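Local coordinates for O-methyltransferase (Burkholderia thailandensis, PDB 3MCZ), which probably transfers a methyl group from S-adenosyl-L-methionine to an oxygen atom of an acceptor that is not identified, and probably works as a dimer, at residues Leu283-Met288 with Pro320-Val325; Val333-Ile338 with Thr342-Gln347. One frame throughout, in Å; residues are numbered along the deposited sequence.

In the fold
Both contacts lie in the same end region of the mixed sheet in the methyltransferase domain. Interaction 1 is core: three buried side chains join strand 281-288 to helix 319-328, without a hydrogen bond between the segments. Interaction 2 is partly buried and pairs strands 332-338 and 341-347, the hairpin that follows that helix. Backbone hydrogen bonds dominate it, and its charged side chains lie at the surface. The centres of interactions 1 and 2 are about 7 Å apart. Strand 341-347 links them, since it pairs with both 281-288 and 332-338. Helix 319-328 also packs on this strand: I322 CG2 lies 3.5 Å from L344 CD1, so I322 touches both strands.

Interaction 1 (Leu283-Met288 with Pro320-Val325); sequences LLILTM and PWIAGV
I322 of helix 319-328 points at strand 281-288 and meets two of its side chains, I285 and T287. The two branches of I322 divide the work. CG2 packs on I285 CD1 at 3.9 Å, and the two isoleucine side chains slant across each other. CD1 reaches T287 tip to tip, 3.6 Å from OG1 and 3.9 Å from CG2 of that threonine. T287 thus offers I322 both its hydroxyl and its methyl. CG1 of I322 lies anti to the carbonyl carbon (chi1 -62°), and the extended chi2 of 168° carries CD1 out to the threonine.

This is helix-on-sheet packing in the Rossmann-like methyltransferase domain. Strand 281-288 is the fifth in the order 3-2-1-4-5-7-6, the order of class I methyltransferases. I285 also packs on L254 of the neighbouring strand.

The contact is narrow, with 128 Å² buried in all. The backbones stay well apart, 8.8 Å between I285 CA and I322 CA. Solvent lies nearer P320, which is exposed, and W321 and G324, which are partly exposed. The W321 ring meets H317 at about 45°. V325 CG2 sits above one face of the W321 ring, toward its rim.

Interaction 2 (Val333-Ile338 with Thr342-Gln347); sequences VGERSI and TLLIGQ
Four backbone hydrogen bonds join G334 to I345 and R336 to L343, two for each pair. G334 N gives to I345 O at 2.8 Å, and I345 N returns a bond of the same length to G334 O. L343 N to R336 O is shorter, 2.7 Å, and nearly straight at 172°. R336 N to L343 O is more bent, 138° at the hydrogen. CA-H...O contacts accompany these bonds; E335 CA approaches L343 O to 3.1 Å.

The two strands form an antiparallel beta hairpin at the end of the methyltransferase sheet. Their short axes make an angle of 157°. Strand 341-347 lies inward, between 332-338 and 281-288.

Apolar contacts occur on both faces. On the face of V333, E335 and L344, L344 CD2 serves both neighbours, 4.1 Å from V333 CG1 and equally far from E335 CB. On the face of L343, the side chain of I338 slants across that leucine, with I338 CD1 4.1 Å from L343 CB. I345 CD1 lies against the backbone at E335 CA. Helix 150-172 covers I338 through M167 and V170.

Among polar side chains, Q347 folds NE2 back to I345 O in a weak bond of 3.4 Å. That carbonyl thus takes G334 N and, weakly, Q347 NE2. T342 OG1 bonds to T289 OG1, beyond the hairpin.

Interaction 1 (Leu283-Met288 with Pro320-Val325)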
# COMPACT_ATOMS: atom_id res chain seq x y z
N LEU A 283 -32.00 17.42 13.94
CA LEU A 283 -31.45 16.49 12.98
C LEU A 283 -29.92 16.51 13.13
O LEU A 283 -29.29 17.60 13.10
CB LEU A 283 -31.82 16.96 11.56
CG LEU A 283 -31.18 16.14 10.41
CD1 LEU A 283 -31.54 14.64 10.50
CD2 LEU A 283 -31.54 16.70 9.02
N LEU A 284 -29.31 15.33 13.31
CA LEU A 284 -27.87 15.23 13.45
C LEU A 284 -27.32 14.56 12.21
O LEU A 284 -27.80 13.51 11.81
CB LEU A 284 -27.47 14.39 14.66
CG LEU A 284 -28.03 14.82 16.02
CD1 LEU A 284 -27.48 13.93 17.15
CD2 LEU A 284 -27.80 16.32 16.32
N ILE A 285 -26.32 15.19 11.60
CA ILE A 285 -25.61 14.59 10.49
C ILE A 285 -24.11 14.60 10.77
O ILE A 285 -23.51 15.64 10.90
CB ILE A 285 -25.86 15.30 9.17
CG1 ILE A 285 -27.37 15.39 8.85
CG2 ILE A 285 -25.05 14.58 8.03
CD1 ILE A 285 -27.73 16.26 7.62
N LEU A 286 -23.53 13.42 10.86
CA LEU A 286 -22.11 13.27 11.03
C LEU A 286 -21.52 12.97 9.66
O LEU A 286 -21.96 12.05 8.98
CB LEU A 286 -21.85 12.12 11.97
CG LEU A 286 -20.41 11.89 12.37
CD1 LEU A 286 -19.86 13.09 13.15
CD2 LEU A 286 -20.37 10.60 13.22
N THR A 287 -20.53 13.74 9.26
CA THR A 287 -19.98 13.63 7.93
C THR A 287 -18.49 14.02 7.95
O THR A 287 -18.07 14.92 8.70
CB THR A 287 -20.81 14.46 6.94
OG1 THR A 287 -20.35 14.20 5.62
CG2 THR A 287 -20.71 16.00 7.22
N MSE A 288 -17.68 13.33 7.15
CA MSE A 288 -16.28 13.71 7.08
C MSE A 288 -16.17 15.13 6.53
O MSE A 288 -16.76 15.48 5.51
CB MSE A 288 -15.45 12.79 6.19
CG MSE A 288 -13.95 13.22 6.21
SE MSE A 288 -12.83 11.83 5.47
CE MSE A 288 -13.39 10.60 6.86
N PRO A 320 -20.26 22.30 3.65
CA PRO A 320 -21.11 23.47 3.48
C PRO A 320 -22.33 23.21 2.60
O PRO A 320 -23.37 23.85 2.80
CB PRO A 320 -20.19 24.51 2.82
CG PRO A 320 -18.80 24.07 3.20
CD PRO A 320 -18.88 22.56 3.19
N TRP A 321 -22.21 22.30 1.64
CA TRP A 321 -23.35 21.97 0.77
C TRP A 321 -24.41 21.22 1.60
O TRP A 321 -25.61 21.53 1.52
CB TRP A 321 -22.91 21.13 -0.43
CG TRP A 321 -24.04 20.74 -1.30
CD1 TRP A 321 -24.60 21.48 -2.30
CD2 TRP A 321 -24.76 19.52 -1.24
NE1 TRP A 321 -25.65 20.78 -2.86
CE2 TRP A 321 -25.78 19.58 -2.20
CE3 TRP A 321 -24.66 18.40 -0.43
CZ2 TRP A 321 -26.67 18.53 -2.42
CZ3 TRP A 321 -25.55 17.34 -0.66
CH2 TRP A 321 -26.53 17.42 -1.65
N ILE A 322 -23.97 20.24 2.38
CA ILE A 322 -24.88 19.54 3.29
C ILE A 322 -25.59 20.54 4.23
O ILE A 322 -26.81 20.50 4.40
CB ILE A 322 -24.17 18.43 4.11
CG1 ILE A 322 -23.60 17.36 3.16
CG2 ILE A 322 -25.17 17.81 5.11
CD1 ILE A 322 -22.59 16.30 3.81
N ALA A 323 -24.82 21.44 4.83
CA ALA A 323 -25.38 22.40 5.73
C ALA A 323 -26.43 23.27 5.05
O ALA A 323 -27.48 23.56 5.66
CB ALA A 323 -24.28 23.26 6.40
N GLY A 324 -26.19 23.67 3.80
CA GLY A 324 -27.17 24.46 3.04
C GLY A 324 -28.45 23.69 2.79
O GLY A 324 -29.54 24.27 2.87
N VAL A 325 -28.34 22.39 2.54
CA VAL A 325 -29.55 21.57 2.35
C VAL A 325 -30.42 21.51 3.62
O VAL A 325 -31.64 21.66 3.59
CB VAL A 325 -29.22 20.15 1.86
CG1 VAL A 325 -30.53 19.37 1.72
CG2 VAL A 325 -28.45 20.19 0.52

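Interaction 2 (Val333-Ile338 with Thr342-Gln347)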
# COMPACT_ATOMS: atom_id res chain seq x y z
N VAL A 333 -28.91 25.65 11.62
CA VAL A 333 -27.79 24.70 11.65
C VAL A 333 -26.73 25.14 12.63
O VAL A 333 -26.29 26.28 12.59
CB VAL A 333 -27.17 24.55 10.25
CG1 VAL A 333 -25.89 23.63 10.29
CG2 VAL A 333 -28.21 24.02 9.34
N GLY A 334 -26.37 24.25 13.55
CA GLY A 334 -25.17 24.37 14.37
C GLY A 334 -24.17 23.31 13.94
O GLY A 334 -24.48 22.43 13.17
N GLU A 335 -22.95 23.39 14.45
CA GLU A 335 -21.92 22.41 14.17
C GLU A 335 -20.93 22.16 15.31
O GLU A 335 -20.81 22.95 16.26
CB GLU A 335 -21.16 22.81 12.95
CG GLU A 335 -20.35 24.04 13.13
CD GLU A 335 -19.70 24.46 11.84
OE1 GLU A 335 -20.26 24.14 10.76
OE2 GLU A 335 -18.63 25.07 11.89
N ARG A 336 -20.23 21.05 15.17
CA ARG A 336 -19.26 20.56 16.11
C ARG A 336 -18.20 19.80 15.29
O ARG A 336 -18.55 18.95 14.48
CB ARG A 336 -19.97 19.63 17.08
CG ARG A 336 -19.10 18.84 17.98
CD ARG A 336 -18.41 19.73 18.97
NE ARG A 336 -17.74 18.95 20.00
CZ ARG A 336 -18.34 18.41 21.05
NH1 ARG A 336 -19.66 18.56 21.24
NH2 ARG A 336 -17.61 17.72 21.90
N SER A 337 -16.93 20.12 15.51
CA SER A 337 -15.81 19.38 14.92
C SER A 337 -15.51 18.19 15.79
O SER A 337 -15.34 18.35 17.00
CB SER A 337 -14.53 20.22 14.89
OG SER A 337 -14.63 21.19 13.87
N ILE A 338 -15.42 17.01 15.18
CA ILE A 338 -14.90 15.84 15.85
C ILE A 338 -13.74 15.27 15.04
O ILE A 338 -13.94 14.41 14.17
CB ILE A 338 -15.99 14.78 16.08
CG1 ILE A 338 -17.31 15.44 16.51
CG2 ILE A 338 -15.47 13.72 17.10
CD1 ILE A 338 -18.47 14.49 16.62
N THR A 342 -17.26 16.50 10.86
CA THR A 342 -18.14 17.56 11.30
C THR A 342 -19.49 16.93 11.68
O THR A 342 -20.07 16.15 10.91
CB THR A 342 -18.35 18.62 10.18
OG1 THR A 342 -17.07 19.21 9.85
CG2 THR A 342 -19.35 19.76 10.60
N LEU A 343 -19.99 17.33 12.83
CA LEU A 343 -21.34 17.05 13.27
C LEU A 343 -22.19 18.29 13.02
O LEU A 343 -21.89 19.39 13.53
CB LEU A 343 -21.36 16.63 14.74
CG LEU A 343 -22.76 16.29 15.29
CD1 LEU A 343 -23.37 15.02 14.63
CD2 LEU A 343 -22.65 16.11 16.82
N LEU A 344 -23.17 18.15 12.15
CA LEU A 344 -24.12 19.21 11.86
C LEU A 344 -25.37 18.92 12.66
O LEU A 344 -25.81 17.76 12.74
CB LEU A 344 -24.46 19.29 10.37
CG LEU A 344 -23.30 19.63 9.43
CD1 LEU A 344 -23.80 19.41 7.93
CD2 LEU A 344 -22.81 21.05 9.65
N ILE A 345 -25.91 19.97 13.28
CA ILE A 345 -27.08 19.84 14.13
C ILE A 345 -28.12 20.81 13.56
O ILE A 345 -28.01 22.04 13.69
CB ILE A 345 -26.73 20.14 15.62
CG1 ILE A 345 -25.58 19.24 16.13
CG2 ILE A 345 -27.95 20.00 16.57
CD1 ILE A 345 -24.21 19.99 16.31
N GLY A 346 -29.15 20.27 12.95
CA GLY A 346 -30.25 21.07 12.47
C GLY A 346 -31.38 21.16 13.46
O GLY A 346 -32.04 20.16 13.74
N GLN A 347 -31.68 22.35 13.93
CA GLN A 347 -32.65 22.48 15.00
C GLN A 347 -33.97 23.05 14.47
O GLN A 347 -33.95 24.06 13.76
CB GLN A 347 -32.01 23.37 16.08
CG GLN A 347 -30.53 22.89 16.43
CD GLN A 347 -29.59 23.99 16.96
OE1 GLN A 347 -29.83 24.58 18.01
NE2 GLN A 347 -28.47 24.21 16.25